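Local coordinates for protein RNA-dependent RNA polymerase (PDB 6DX3) that probably removes ubiquitin from host proteins as a viral OTU-family cysteine protease, a domain carried within the viral polymerase protein, at residues H43-G48 with K59-Q64; L71-T76 with N87-R92; I118-A123 with C127-R132; Y151-P156 with Q160-V165. One frame throughout, in Å; residues are numbered along the deposited sequence.

Contact 1 (H43-G48 with K59-Q64); sequences HSLACG and KLIKEQ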
loop_
_atom_site.group_PDB
_atom_site.type_symbol
_atom_site.label_atom_id
_atom_site.label_comp_id
_atom_site.label_asym_id
_atom_site.label_seq_id
_atom_site.Cartn_x
_atom_site.Cartn_y
_atom_site.Cartn_z
ATOM N N HIS A 43 5.511 -7.396 -1.439
ATOM C CA HIS A 43 5.521 -8.342 -0.325
ATOM C C HIS A 43 4.471 -7.965 0.714
ATOM O O HIS A 43 3.678 -8.808 1.150
ATOM C CB HIS A 43 6.905 -8.375 0.326
ATOM C CG HIS A 43 7.930 -9.153 -0.439
ATOM N ND1 HIS A 43 7.857 -10.520 -0.606
ATOM C CD2 HIS A 43 9.066 -8.759 -1.060
ATOM C CE1 HIS A 43 8.898 -10.931 -1.306
ATOM N NE2 HIS A 43 9.646 -9.883 -1.595
ATOM N N SER A 44 4.460 -6.693 1.127
ATOM C CA SER A 44 3.555 -6.258 2.185
ATOM C C SER A 44 2.103 -6.277 1.733
ATOM O O SER A 44 1.212 -6.567 2.538
ATOM C CB SER A 44 3.948 -4.860 2.665
ATOM O OG SER A 44 4.152 -3.995 1.564
ATOM N N LEU A 45 1.842 -5.973 0.460
ATOM C CA LEU A 45 0.488 -6.111 -0.066
ATOM C C LEU A 45 0.073 -7.578 -0.140
ATOM O O LEU A 45 -1.085 -7.914 0.131
ATOM C CB LEU A 45 0.389 -5.451 -1.439
ATOM C CG LEU A 45 0.439 -3.921 -1.442
ATOM C CD1 LEU A 45 0.396 -3.381 -2.864
ATOM C CD2 LEU A 45 -0.699 -3.353 -0.613
ATOM N N ALA A 46 1.002 -8.467 -0.504
ATOM C CA ALA A 46 0.689 -9.893 -0.486
ATOM C C ALA A 46 0.449 -10.388 0.933
ATOM O O ALA A 46 -0.358 -11.301 1.145
ATOM C CB ALA A 46 1.813 -10.699 -1.140
ATOM N N CYS A 47 1.137 -9.797 1.913
ATOM C CA CYS A 47 0.943 -10.190 3.304
ATOM C C CYS A 47 -0.475 -9.899 3.771
ATOM O O CYS A 47 -1.012 -10.622 4.618
ATOM C CB CYS A 47 1.959 -9.473 4.196
ATOM S SG CYS A 47 2.049 -10.094 5.890
ATOM N N GLY A 48 -1.099 -8.852 3.232
ATOM C CA GLY A 48 -2.472 -8.543 3.574
ATOM C C GLY A 48 -3.522 -9.310 2.803
ATOM O O GLY A 48 -4.685 -9.316 3.213
ATOM N N LYS A 59 4.970 -11.627 -6.490
ATOM C CA LYS A 59 4.806 -11.675 -7.939
ATOM C C LYS A 59 3.334 -11.652 -8.323
ATOM O O LYS A 59 2.951 -11.008 -9.308
ATOM C CB LYS A 59 5.489 -12.920 -8.508
ATOM C CG LYS A 59 7.008 -12.876 -8.471
ATOM C CD LYS A 59 7.607 -13.936 -9.391
ATOM C CE LYS A 59 9.124 -13.967 -9.292
ATOM N NZ LYS A 59 9.729 -14.955 -10.232
ATOM N N LEU A 60 2.493 -12.356 -7.557
ATOM C CA LEU A 60 1.051 -12.286 -7.775
ATOM C C LEU A 60 0.566 -10.844 -7.729
ATOM O O LEU A 60 -0.268 -10.434 -8.545
ATOM C CB LEU A 60 0.320 -13.121 -6.720
ATOM C CG LEU A 60 0.493 -14.642 -6.714
ATOM C CD1 LEU A 60 -0.483 -15.269 -5.733
ATOM C CD2 LEU A 60 0.301 -15.237 -8.098
ATOM N N ILE A 61 1.091 -10.060 -6.784
ATOM C CA ILE A 61 0.661 -8.675 -6.627
ATOM C C ILE A 61 1.143 -7.826 -7.792
ATOM O O ILE A 61 0.379 -7.037 -8.361
ATOM C CB ILE A 61 1.162 -8.124 -5.278
ATOM C CG1 ILE A 61 0.614 -8.966 -4.127
ATOM C CG2 ILE A 61 0.769 -6.667 -5.106
ATOM C CD1 ILE A 61 -0.895 -9.079 -4.133
ATOM N N LYS A 62 2.414 -7.979 -8.168
ATOM C CA LYS A 62 3.012 -7.135 -9.199
ATOM C C LYS A 62 2.369 -7.368 -10.561
ATOM O O LYS A 62 2.195 -6.425 -11.341
ATOM C CB LYS A 62 4.519 -7.396 -9.253
ATOM C CG LYS A 62 5.319 -6.401 -10.059
ATOM C CD LYS A 62 6.795 -6.475 -9.681
ATOM C CE LYS A 62 7.661 -5.799 -10.729
ATOM N NZ LYS A 62 9.022 -5.455 -10.230
ATOM N N GLU A 63 2.016 -8.617 -10.871
ATOM C CA GLU A 63 1.341 -8.891 -12.135
ATOM C C GLU A 63 -0.048 -8.262 -12.165
ATOM O O GLU A 63 -0.491 -7.773 -13.210
ATOM C CB GLU A 63 1.254 -10.399 -12.368
ATOM C CG GLU A 63 2.604 -11.088 -12.457
ATOM C CD GLU A 63 2.482 -12.595 -12.430
ATOM O OE1 GLU A 63 1.380 -13.093 -12.121
ATOM O OE2 GLU A 63 3.487 -13.279 -12.713
ATOM N N GLN A 64 -0.742 -8.259 -11.023
ATOM C CA GLN A 64 -2.054 -7.636 -10.952
ATOM C C GLN A 64 -1.969 -6.122 -11.105
ATOM O O GLN A 64 -2.882 -5.509 -11.667
ATOM C CB GLN A 64 -2.730 -7.995 -9.629
ATOM C CG GLN A 64 -3.203 -9.438 -9.543
ATOM C CD GLN A 64 -4.456 -9.682 -10.356
ATOM O OE1 GLN A 64 -5.432 -8.942 -10.248
ATOM N NE2 GLN A 64 -4.431 -10.717 -11.183
#

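Contact 2 (L71-T76 with N87-R92); sequences LFWDTT and NGYLAR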
loop_
_atom_site.group_PDB
_atom_site.type_symbol
_atom_site.label_atom_id
_atom_site.label_comp_id
_atom_site.label_asym_id
_atom_site.label_seq_id
_atom_site.Cartn_x
_atom_site.Cartn_y
_atom_site.Cartn_z
ATOM N N LEU A 71 -5.958 -1.049 -17.067
ATOM C CA LEU A 71 -7.411 -0.911 -17.014
ATOM C C LEU A 71 -7.839 0.479 -16.561
ATOM O O LEU A 71 -8.861 1.000 -17.026
ATOM C CB LEU A 71 -8.006 -1.960 -16.076
ATOM C CG LEU A 71 -8.065 -3.431 -16.504
ATOM C CD1 LEU A 71 -8.266 -4.312 -15.284
ATOM C CD2 LEU A 71 -9.179 -3.661 -17.506
ATOM N N PHE A 72 -7.082 1.096 -15.652
ATOM C CA PHE A 72 -7.546 2.278 -14.937
ATOM C C PHE A 72 -6.668 3.504 -15.161
ATOM O O PHE A 72 -6.878 4.523 -14.493
ATOM C CB PHE A 72 -7.637 1.984 -13.436
ATOM C CG PHE A 72 -8.607 0.885 -13.084
ATOM C CD1 PHE A 72 -9.975 1.104 -13.145
ATOM C CD2 PHE A 72 -8.150 -0.355 -12.675
ATOM C CE1 PHE A 72 -10.867 0.104 -12.813
ATOM C CE2 PHE A 72 -9.036 -1.363 -12.345
ATOM C CZ PHE A 72 -10.398 -1.133 -12.414
ATOM N N TRP A 73 -5.703 3.440 -16.082
ATOM C CA TRP A 73 -4.777 4.554 -16.265
ATOM C C TRP A 73 -5.513 5.845 -16.602
ATOM O O TRP A 73 -5.260 6.894 -15.998
ATOM C CB TRP A 73 -3.759 4.225 -17.358
ATOM C CG TRP A 73 -2.759 5.326 -17.583
ATOM C CD1 TRP A 73 -2.861 6.362 -18.468
ATOM C CD2 TRP A 73 -1.509 5.501 -16.902
ATOM N NE1 TRP A 73 -1.751 7.165 -18.384
ATOM C CE2 TRP A 73 -0.906 6.659 -17.431
ATOM C CE3 TRP A 73 -0.840 4.789 -15.902
ATOM C CZ2 TRP A 73 0.330 7.123 -16.993
ATOM C CZ3 TRP A 73 0.388 5.249 -15.468
ATOM C CH2 TRP A 73 0.961 6.408 -16.013
ATOM N N ASP A 74 -6.440 5.787 -17.563
ATOM C CA ASP A 74 -7.084 6.993 -18.070
ATOM C C ASP A 74 -8.096 7.591 -17.103
ATOM O O ASP A 74 -8.631 8.666 -17.389
ATOM C CB ASP A 74 -7.776 6.699 -19.402
ATOM C CG ASP A 74 -6.821 6.176 -20.451
ATOM O OD1 ASP A 74 -5.679 6.678 -20.516
ATOM O OD2 ASP A 74 -7.213 5.262 -21.206
ATOM N N THR A 75 -8.386 6.925 -15.988
ATOM C CA THR A 75 -9.348 7.424 -15.012
ATOM C C THR A 75 -8.747 7.561 -13.618
ATOM O O THR A 75 -9.494 7.752 -12.650
ATOM C CB THR A 75 -10.575 6.510 -14.949
ATOM O OG1 THR A 75 -10.177 5.208 -14.501
ATOM C CG2 THR A 75 -11.242 6.392 -16.318
ATOM N N THR A 76 -7.427 7.455 -13.484
ATOM C CA THR A 76 -6.755 7.542 -12.193
ATOM C C THR A 76 -6.012 8.872 -12.143
ATOM O O THR A 76 -5.016 9.058 -12.853
ATOM C CB THR A 76 -5.809 6.360 -11.985
ATOM O OG1 THR A 76 -6.536 5.132 -12.141
ATOM C CG2 THR A 76 -5.196 6.399 -10.589
ATOM N N ASN A 87 2.892 3.367 -21.295
ATOM C CA ASN A 87 3.950 2.499 -21.806
ATOM C C ASN A 87 5.259 2.714 -21.056
ATOM O O ASN A 87 5.975 1.752 -20.756
ATOM C CB ASN A 87 4.157 2.739 -23.300
ATOM C CG ASN A 87 2.970 2.310 -24.127
ATOM O OD1 ASN A 87 2.480 3.065 -24.968
ATOM N ND2 ASN A 87 2.497 1.089 -23.898
ATOM N N GLY A 88 5.598 3.972 -20.759
ATOM C CA GLY A 88 6.811 4.246 -20.010
ATOM C C GLY A 88 6.687 3.904 -18.540
ATOM O O GLY A 88 7.670 3.507 -17.906
ATOM N N TYR A 89 5.486 4.049 -17.978
ATOM C CA TYR A 89 5.267 3.686 -16.583
ATOM C C TYR A 89 5.459 2.191 -16.372
ATOM O O TYR A 89 6.154 1.767 -15.441
ATOM C CB TYR A 89 3.869 4.127 -16.149
ATOM C CG TYR A 89 3.377 3.521 -14.853
ATOM C CD1 TYR A 89 3.767 4.044 -13.627
ATOM C CD2 TYR A 89 2.504 2.439 -14.858
ATOM C CE1 TYR A 89 3.311 3.499 -12.442
ATOM C CE2 TYR A 89 2.041 1.886 -13.678
ATOM C CZ TYR A 89 2.446 2.419 -12.474
ATOM O OH TYR A 89 1.987 1.872 -11.296
ATOM N N LEU A 90 4.856 1.373 -17.242
ATOM C CA LEU A 90 4.988 -0.075 -17.113
ATOM C C LEU A 90 6.427 -0.522 -17.332
ATOM O O LEU A 90 6.902 -1.451 -16.670
ATOM C CB LEU A 90 4.053 -0.779 -18.100
ATOM C CG LEU A 90 2.546 -0.602 -17.884
ATOM C CD1 LEU A 90 1.758 -1.260 -19.011
ATOM C CD2 LEU A 90 2.116 -1.155 -16.529
ATOM N N ALA A 91 7.140 0.129 -18.256
ATOM C CA ALA A 91 8.525 -0.251 -18.513
ATOM C C ALA A 91 9.406 -0.038 -17.288
ATOM O O ALA A 91 10.419 -0.729 -17.123
ATOM C CB ALA A 91 9.075 0.532 -19.707
ATOM N N ARG A 92 9.037 0.903 -16.417
ATOM C CA ARG A 92 9.798 1.149 -15.200
ATOM C C ARG A 92 9.396 0.211 -14.067
ATOM O O ARG A 92 10.252 -0.461 -13.488
ATOM C CB ARG A 92 9.630 2.603 -14.751
ATOM C CG ARG A 92 10.192 2.870 -13.366
ATOM C CD ARG A 92 10.100 4.342 -12.989
ATOM N NE ARG A 92 8.719 4.810 -12.929
ATOM C CZ ARG A 92 7.927 4.654 -11.874
ATOM N NH1 ARG A 92 8.377 4.036 -10.790
ATOM N NH2 ARG A 92 6.684 5.118 -11.901
#

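Contact 3 (I118-A123 with C127-R132); sequences IWHEDA and CDYVVR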
loop_
_atom_site.group_PDB
_atom_site.type_symbol
_atom_site.label_atom_id
_atom_site.label_comp_id
_atom_site.label_asym_id
_atom_site.label_seq_id
_atom_site.Cartn_x
_atom_site.Cartn_y
_atom_site.Cartn_z
ATOM N N ILE A 118 -1.820 3.452 4.053
ATOM C CA ILE A 118 -0.368 3.586 3.980
ATOM C C ILE A 118 0.054 4.555 5.074
ATOM O O ILE A 118 -0.188 5.766 4.969
ATOM C CB ILE A 118 0.111 4.068 2.605
ATOM C CG1 ILE A 118 -0.526 3.242 1.486
ATOM C CG2 ILE A 118 1.629 3.987 2.521
ATOM C CD1 ILE A 118 -0.080 3.672 0.095
ATOM N N TRP A 119 0.680 4.028 6.121
ATOM C CA TRP A 119 1.120 4.837 7.249
ATOM C C TRP A 119 2.565 5.268 7.033
ATOM O O TRP A 119 3.440 4.431 6.794
ATOM C CB TRP A 119 0.984 4.057 8.558
ATOM C CG TRP A 119 -0.397 3.510 8.787
ATOM C CD1 TRP A 119 -0.954 2.410 8.198
ATOM C CD2 TRP A 119 -1.393 4.039 9.672
ATOM N NE1 TRP A 119 -2.236 2.224 8.660
ATOM C CE2 TRP A 119 -2.528 3.207 9.568
ATOM C CE3 TRP A 119 -1.436 5.134 10.541
ATOM C CZ2 TRP A 119 -3.693 3.438 10.300
ATOM C CZ3 TRP A 119 -2.593 5.360 11.268
ATOM C CH2 TRP A 119 -3.705 4.517 11.141
ATOM N N HIS A 120 2.811 6.571 7.114
ATOM C CA HIS A 120 4.136 7.117 6.849
ATOM C C HIS A 120 4.908 7.269 8.153
ATOM O O HIS A 120 4.495 8.023 9.041
ATOM C CB HIS A 120 4.049 8.461 6.133
ATOM C CG HIS A 120 5.354 9.191 6.082
ATOM N ND1 HIS A 120 5.689 10.177 6.985
ATOM C CD2 HIS A 120 6.415 9.067 5.249
ATOM C CE1 HIS A 120 6.896 10.635 6.705
ATOM N NE2 HIS A 120 7.359 9.978 5.657
ATOM N N GLU A 121 6.035 6.570 8.251
ATOM C CA GLU A 121 6.911 6.672 9.407
ATOM C C GLU A 121 7.800 7.903 9.282
ATOM O O GLU A 121 8.507 8.072 8.284
ATOM C CB GLU A 121 7.770 5.414 9.533
ATOM C CG GLU A 121 8.718 5.410 10.720
ATOM C CD GLU A 121 9.676 4.238 10.683
ATOM O OE1 GLU A 121 10.147 3.898 9.579
ATOM O OE2 GLU A 121 9.943 3.642 11.750
ATOM N N ASP A 122 7.767 8.764 10.296
ATOM C CA ASP A 122 8.657 9.917 10.343
ATOM C C ASP A 122 9.820 9.722 11.309
ATOM O O ASP A 122 10.942 10.144 11.014
ATOM C CB ASP A 122 7.872 11.183 10.715
ATOM C CG ASP A 122 7.315 11.129 12.120
ATOM O OD1 ASP A 122 6.787 10.059 12.490
ATOM O OD2 ASP A 122 7.415 12.140 12.849
ATOM N N ALA A 123 9.579 9.110 12.466
ATOM C CA ALA A 123 10.646 8.707 13.369
ATOM C C ALA A 123 10.330 7.303 13.855
ATOM O O ALA A 123 9.236 6.783 13.617
ATOM C CB ALA A 123 10.818 9.687 14.537
ATOM N N CYS A 127 4.291 7.461 13.345
ATOM C CA CYS A 127 3.744 7.922 12.076
ATOM C C CYS A 127 3.088 9.286 12.252
ATOM O O CYS A 127 2.468 9.556 13.285
ATOM C CB CYS A 127 2.732 6.918 11.511
ATOM S SG CYS A 127 3.473 5.357 10.983
ATOM N N ASP A 128 3.229 10.145 11.236
ATOM C CA ASP A 128 2.691 11.499 11.289
ATOM C C ASP A 128 1.612 11.783 10.253
ATOM O O ASP A 128 0.953 12.825 10.349
ATOM C CB ASP A 128 3.819 12.538 11.138
ATOM C CG ASP A 128 4.526 12.449 9.796
ATOM O OD1 ASP A 128 4.624 11.336 9.240
ATOM O OD2 ASP A 128 4.989 13.497 9.296
ATOM N N TYR A 129 1.413 10.908 9.269
ATOM C CA TYR A 129 0.274 11.040 8.370
ATOM C C TYR A 129 -0.028 9.682 7.755
ATOM O O TYR A 129 0.802 8.769 7.775
ATOM C CB TYR A 129 0.509 12.108 7.288
ATOM C CG TYR A 129 1.362 11.695 6.102
ATOM C CD1 TYR A 129 0.814 10.994 5.033
ATOM C CD2 TYR A 129 2.704 12.051 6.030
ATOM C CE1 TYR A 129 1.581 10.627 3.945
ATOM C CE2 TYR A 129 3.481 11.695 4.939
ATOM C CZ TYR A 129 2.913 10.980 3.901
ATOM O OH TYR A 129 3.674 10.616 2.814
ATOM N N VAL A 130 -1.235 9.564 7.209
ATOM C CA VAL A 130 -1.715 8.326 6.608
ATOM C C VAL A 130 -2.557 8.678 5.388
ATOM O O VAL A 130 -3.257 9.696 5.378
ATOM C CB VAL A 130 -2.520 7.484 7.628
ATOM C CG1 VAL A 130 -3.741 8.253 8.123
ATOM C CG2 VAL A 130 -2.927 6.141 7.034
ATOM N N VAL A 131 -2.463 7.855 4.345
ATOM C CA VAL A 131 -3.322 7.987 3.177
ATOM C C VAL A 131 -4.122 6.702 3.024
ATOM O O VAL A 131 -3.654 5.609 3.362
ATOM C CB VAL A 131 -2.535 8.305 1.884
ATOM C CG1 VAL A 131 -1.711 9.577 2.061
ATOM C CG2 VAL A 131 -1.653 7.139 1.486
ATOM N N ARG A 132 -5.347 6.840 2.522
ATOM C CA ARG A 132 -6.265 5.717 2.396
ATOM C C ARG A 132 -6.767 5.637 0.966
ATOM O O ARG A 132 -7.350 6.598 0.453
ATOM C CB ARG A 132 -7.444 5.846 3.365
ATOM C CG ARG A 132 -8.375 4.637 3.348
ATOM C CD ARG A 132 -9.568 4.836 4.261
ATOM N NE ARG A 132 -10.550 5.742 3.678
ATOM C CZ ARG A 132 -11.429 6.443 4.384
ATOM N NH1 ARG A 132 -11.449 6.341 5.706
ATOM N NH2 ARG A 132 -12.286 7.245 3.770
HETATM O O HOH W 1 6.706 14.751 11.235
#

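Contact 4 (Y151-P156 with Q160-V165); sequences YDYLKP and QRTAVV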
loop_
_atom_site.group_PDB
_atom_site.type_symbol
_atom_site.label_atom_id
_atom_site.label_comp_id
_atom_site.label_asym_id
_atom_site.label_seq_id
_atom_site.Cartn_x
_atom_site.Cartn_y
_atom_site.Cartn_z
ATOM N N TYR A 151 8.758 -0.800 2.691
ATOM C CA TYR A 151 7.376 -1.013 3.106
ATOM C C TYR A 151 7.297 -2.267 3.962
ATOM O O TYR A 151 7.858 -3.305 3.599
ATOM C CB TYR A 151 6.440 -1.160 1.898
ATOM C CG TYR A 151 6.059 0.129 1.208
ATOM C CD1 TYR A 151 5.010 0.910 1.683
ATOM C CD2 TYR A 151 6.728 0.552 0.066
ATOM C CE1 TYR A 151 4.647 2.081 1.051
ATOM C CE2 TYR A 151 6.371 1.723 -0.576
ATOM C CZ TYR A 151 5.329 2.486 -0.076
ATOM O OH TYR A 151 4.972 3.656 -0.707
ATOM N N ASP A 152 6.600 -2.173 5.090
ATOM C CA ASP A 152 6.298 -3.330 5.918
ATOM C C ASP A 152 4.788 -3.455 6.068
ATOM O O ASP A 152 4.039 -2.499 5.845
ATOM C CB ASP A 152 6.953 -3.234 7.306
ATOM C CG ASP A 152 8.446 -3.514 7.275
ATOM O OD1 ASP A 152 8.870 -4.482 6.610
ATOM O OD2 ASP A 152 9.200 -2.757 7.920
ATOM N N TYR A 153 4.345 -4.651 6.442
ATOM C CA TYR A 153 2.939 -4.900 6.720
ATOM C C TYR A 153 2.635 -4.598 8.181
ATOM O O TYR A 153 3.466 -4.838 9.061
ATOM C CB TYR A 153 2.568 -6.350 6.404
ATOM C CG TYR A 153 1.097 -6.650 6.596
ATOM C CD1 TYR A 153 0.150 -6.150 5.711
ATOM C CD2 TYR A 153 0.655 -7.426 7.661
ATOM C CE1 TYR A 153 -1.195 -6.412 5.879
ATOM C CE2 TYR A 153 -0.696 -7.698 7.834
ATOM C CZ TYR A 153 -1.615 -7.187 6.937
ATOM O OH TYR A 153 -2.958 -7.443 7.092
ATOM N N LEU A 154 1.441 -4.067 8.431
ATOM C CA LEU A 154 0.965 -3.795 9.782
ATOM C C LEU A 154 -0.262 -4.655 10.043
ATOM O O LEU A 154 -1.264 -4.550 9.326
ATOM C CB LEU A 154 0.640 -2.311 9.972
ATOM C CG LEU A 154 1.827 -1.342 9.933
ATOM C CD1 LEU A 154 1.341 0.099 9.840
ATOM C CD2 LEU A 154 2.723 -1.528 11.149
ATOM N N LYS A 155 -0.179 -5.503 11.062
ATOM C CA LYS A 155 -1.267 -6.389 11.432
ATOM C C LYS A 155 -1.868 -5.942 12.752
ATOM O O LYS A 155 -1.124 -5.748 13.724
ATOM C CB LYS A 155 -0.765 -7.832 11.548
ATOM C CG LYS A 155 -1.691 -8.766 12.305
ATOM C CD LYS A 155 -0.962 -10.043 12.693
ATOM C CE LYS A 155 -1.699 -10.793 13.785
ATOM N NZ LYS A 155 -0.767 -11.378 14.791
ATOM N N PRO A 156 -3.187 -5.751 12.823
ATOM C CA PRO A 156 -3.812 -5.315 14.078
ATOM C C PRO A 156 -3.408 -6.209 15.242
ATOM O O PRO A 156 -3.329 -7.432 15.112
ATOM C CB PRO A 156 -5.310 -5.411 13.779
ATOM C CG PRO A 156 -5.401 -5.219 12.301
ATOM C CD PRO A 156 -4.163 -5.852 11.722
ATOM N N GLN A 160 -5.894 -12.605 14.872
ATOM C CA GLN A 160 -5.291 -13.920 14.698
ATOM C C GLN A 160 -4.877 -14.193 13.260
ATOM O O GLN A 160 -3.843 -14.827 13.028
ATOM C CB GLN A 160 -6.262 -15.009 15.167
ATOM C CG GLN A 160 -5.853 -15.689 16.465
ATOM C CD GLN A 160 -5.645 -14.704 17.597
ATOM O OE1 GLN A 160 -6.481 -13.836 17.846
ATOM N NE2 GLN A 160 -4.519 -14.830 18.286
ATOM N N ARG A 161 -5.657 -13.732 12.288
ATOM C CA ARG A 161 -5.295 -13.857 10.884
ATOM C C ARG A 161 -4.487 -12.638 10.462
ATOM O O ARG A 161 -4.865 -11.501 10.759
ATOM C CB ARG A 161 -6.537 -13.999 10.005
ATOM C CG ARG A 161 -7.052 -15.428 9.875
ATOM C CD ARG A 161 -8.160 -15.705 10.872
ATOM N NE ARG A 161 -8.185 -17.100 11.304
ATOM C CZ ARG A 161 -9.028 -17.581 12.211
ATOM N NH1 ARG A 161 -9.914 -16.778 12.781
ATOM N NH2 ARG A 161 -8.987 -18.862 12.550
ATOM N N THR A 162 -3.370 -12.880 9.777
ATOM C CA THR A 162 -2.545 -11.777 9.298
ATOM C C THR A 162 -3.207 -11.077 8.119
ATOM O O THR A 162 -3.333 -9.847 8.101
ATOM C CB THR A 162 -1.155 -12.288 8.922
ATOM O OG1 THR A 162 -0.555 -12.917 10.061
ATOM C CG2 THR A 162 -0.269 -11.145 8.457
ATOM N N ALA A 163 -3.645 -11.846 7.127
ATOM C CA ALA A 163 -4.331 -11.263 5.988
ATOM C C ALA A 163 -5.742 -10.831 6.378
ATOM O O ALA A 163 -6.289 -11.238 7.406
ATOM C CB ALA A 163 -4.385 -12.254 4.826
ATOM N N VAL A 164 -6.328 -9.986 5.535
ATOM C CA VAL A 164 -7.683 -9.494 5.747
ATOM C C VAL A 164 -8.662 -10.400 5.012
ATOM O O VAL A 164 -8.251 -11.327 4.307
ATOM C CB VAL A 164 -7.812 -8.033 5.279
ATOM C CG1 VAL A 164 -6.819 -7.162 6.030
ATOM C CG2 VAL A 164 -7.581 -7.944 3.779
ATOM N N VAL A 165 -9.958 -10.148 5.191
ATOM C CA VAL A 165 -11.015 -10.841 4.455
ATOM C C VAL A 165 -12.358 -10.203 4.786
ATOM O O VAL A 165 -13.178 -9.955 3.901
ATOM C CB VAL A 165 -11.044 -12.354 4.763
ATOM C CG1 VAL A 165 -11.146 -12.590 6.260
ATOM C CG2 VAL A 165 -12.189 -13.034 4.021
#

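Contact 1 (H43-G48 with K59-Q64)
This is a small, buried, wholly apolar contact between two helices of the OTU domain, 40-49 and 57-72, in which I61 is laid against L45 and A46. The helices come close at A46 and I61, whose CA atoms are 6.3 Å apart; a methyl is all that A46 puts between the backbones. I61 does the reaching, and its two branches divide the work. With CG1 beside the backbone N (chi1 -59°), CG1 rests 3.7 Å from A46 CB, and CD1 carries on over the same residue to 4.1 Å from A46 CA. That leaves CG2 for the leucine: it sits 3.9 Å from L45 CB and 4.0 Å from L45 CD1, so one methyl touches both the base and one tip of L45. The L45 and I61 side chains meet at about a right angle. Y42, earlier on helix 40-49, also touches I61. With only apolar side chains meeting, the attraction is dispersion and the exclusion of water, and the isoleucine's two branches fill the space between the helices at this point.

Contact 2 (L71-T76 with N87-R92)
The backbones stay well apart where W73 and Y89 bridge them, the nearest CA atoms across the contact being those of these two residues at 10.1 Å. W73 stands in a short 3-10 segment at the C-terminal end of helix 57-72, and Y89 on helix 86-93. Two long aromatic side chains span the gap, each swung out with its CG anti to the backbone N (chi1 -179° for W73, 165° for Y89). It is the far rim of the indole's six-membered ring that makes the touch. W73 CZ3 comes over one face of the phenol, toward its rim rather than its middle, at 3.5 Å from Y89 CG and 3.6 Å from Y89 CD2. Next to it, W73 CH2 lies 3.7 Å from Y89 CB, so the indole leans on the root of the tyrosine and not on its hydroxyl end. The two ring planes are inclined at 46° with centroids 5.2 Å apart, an oblique meeting that is neither a stack nor a T-shaped pair. The phenol is held from other directions as well: its OH is hydrogen-bonded to E104 on helix 102-112, where L103 also touches it, and A69 of helix 57-72 packs against it. W73 is additionally met by T79. Across the two segments the attraction is therefore van der Waals contact between carbon-rich surfaces, with the tyrosine's one polar atom directed to a separate partner; the bond to E104 would limit how far the phenol can turn or shift against the indole.

Contact 3 (I118-A123 with C127-R132)
I118 and V131 open the tight end of this antiparallel pairing: I118 N donates to V131 O at 2.9 Å, V131 N returns a bond to I118 O, and I118 CB packs 3.7 Å from V131 CG2. On the opposite face of the sheet V130 runs alongside W119 and sets CG2 over the middle of the indole's six-membered ring, a CH-pi contact at 3.9 Å from its centroid, while C127 SG touches W119 CB. H120 is gripped twice. Its CB lies over one face of the Y129 ring, 3.6 Å from the centroid, with the two rings inclined by 16° but slid apart. Its ND1 donates to the syn lone pair of D128 OD1 at 2.8 Å, with that oxygen in the imidazole plane. Toward the turn the pairing slackens: the bond from D128 N to H120 O is weak, and the carboxylates of D128 and the exposed D122 stack, OD1 atoms 4.1 Å apart. A water donating to both OD2 atoms, and H126 bonded to D122 OD1, probably ease that repulsion. At D128 a corner interrupts strand 126-133, which forms a beta hairpin with strand 116-121 in the OTU domain's mixed sheet.

Contact 4 (Y151-P156 with Q160-V165)
The C-terminal tail of the model folds back here onto strand 150-156 of the OTU domain's sheet, fastened where Y153 meets T162. Y153 OH donates to the backbone T162 O at 2.6 Å. The carbonyl oxygen lies at the edge of the phenol, near its plane, and the hydroxyl stands 22° out of the carbonyl plane. Y153 reaches it because its CG is anti to the backbone N (chi1 -177°), which extends the ring away from the strand. The same threonine makes a second touch: T162 CG2 is 3.5 Å from Y153 CE2, so the residue whose carbonyl accepts the bond also brings a methyl to the CE2 corner. V164 CG1 closes in at 4.0 Å from Y153 OH. Two residues along the strand, K155 crosses T162 at about a right angle, its methylene CD 3.9 Å from T162 OG1, a looser contact. A buried phenol is thus satisfied by a tail that has no regular structure of its own. Strand 150-156 runs between strands 142-147 and 29-32, and C47 of helix 40-49 touches both Y153 and T162; E51, just past that helix, bonds A163 N, so the tail contacts both the sheet and the C-terminal end of helix 40-49.

How the contacts relate
From the N terminus the four contacts follow in series; none nests in or crosses another. Contact 1 closes the loop between helices 40-49 and 57-72, and contact 2, at the far end of helix 57-72, closes the next loop onto helix 86-93. Contact 3 closes the short hairpin turn in the sheet, and contact 4 brings the tail back to the strand it has just left. Contacts 3 and 4 share that sheet and touch at W119 and L154. The tail also reaches contact 1: a probable hydrogen bond, V164 N to G48 O (2.9 Å), ties it to helix 40-49, which packs directly on Y153 of the sheet. Contact 2 stands apart, about 28 Å from contact 4 between centres.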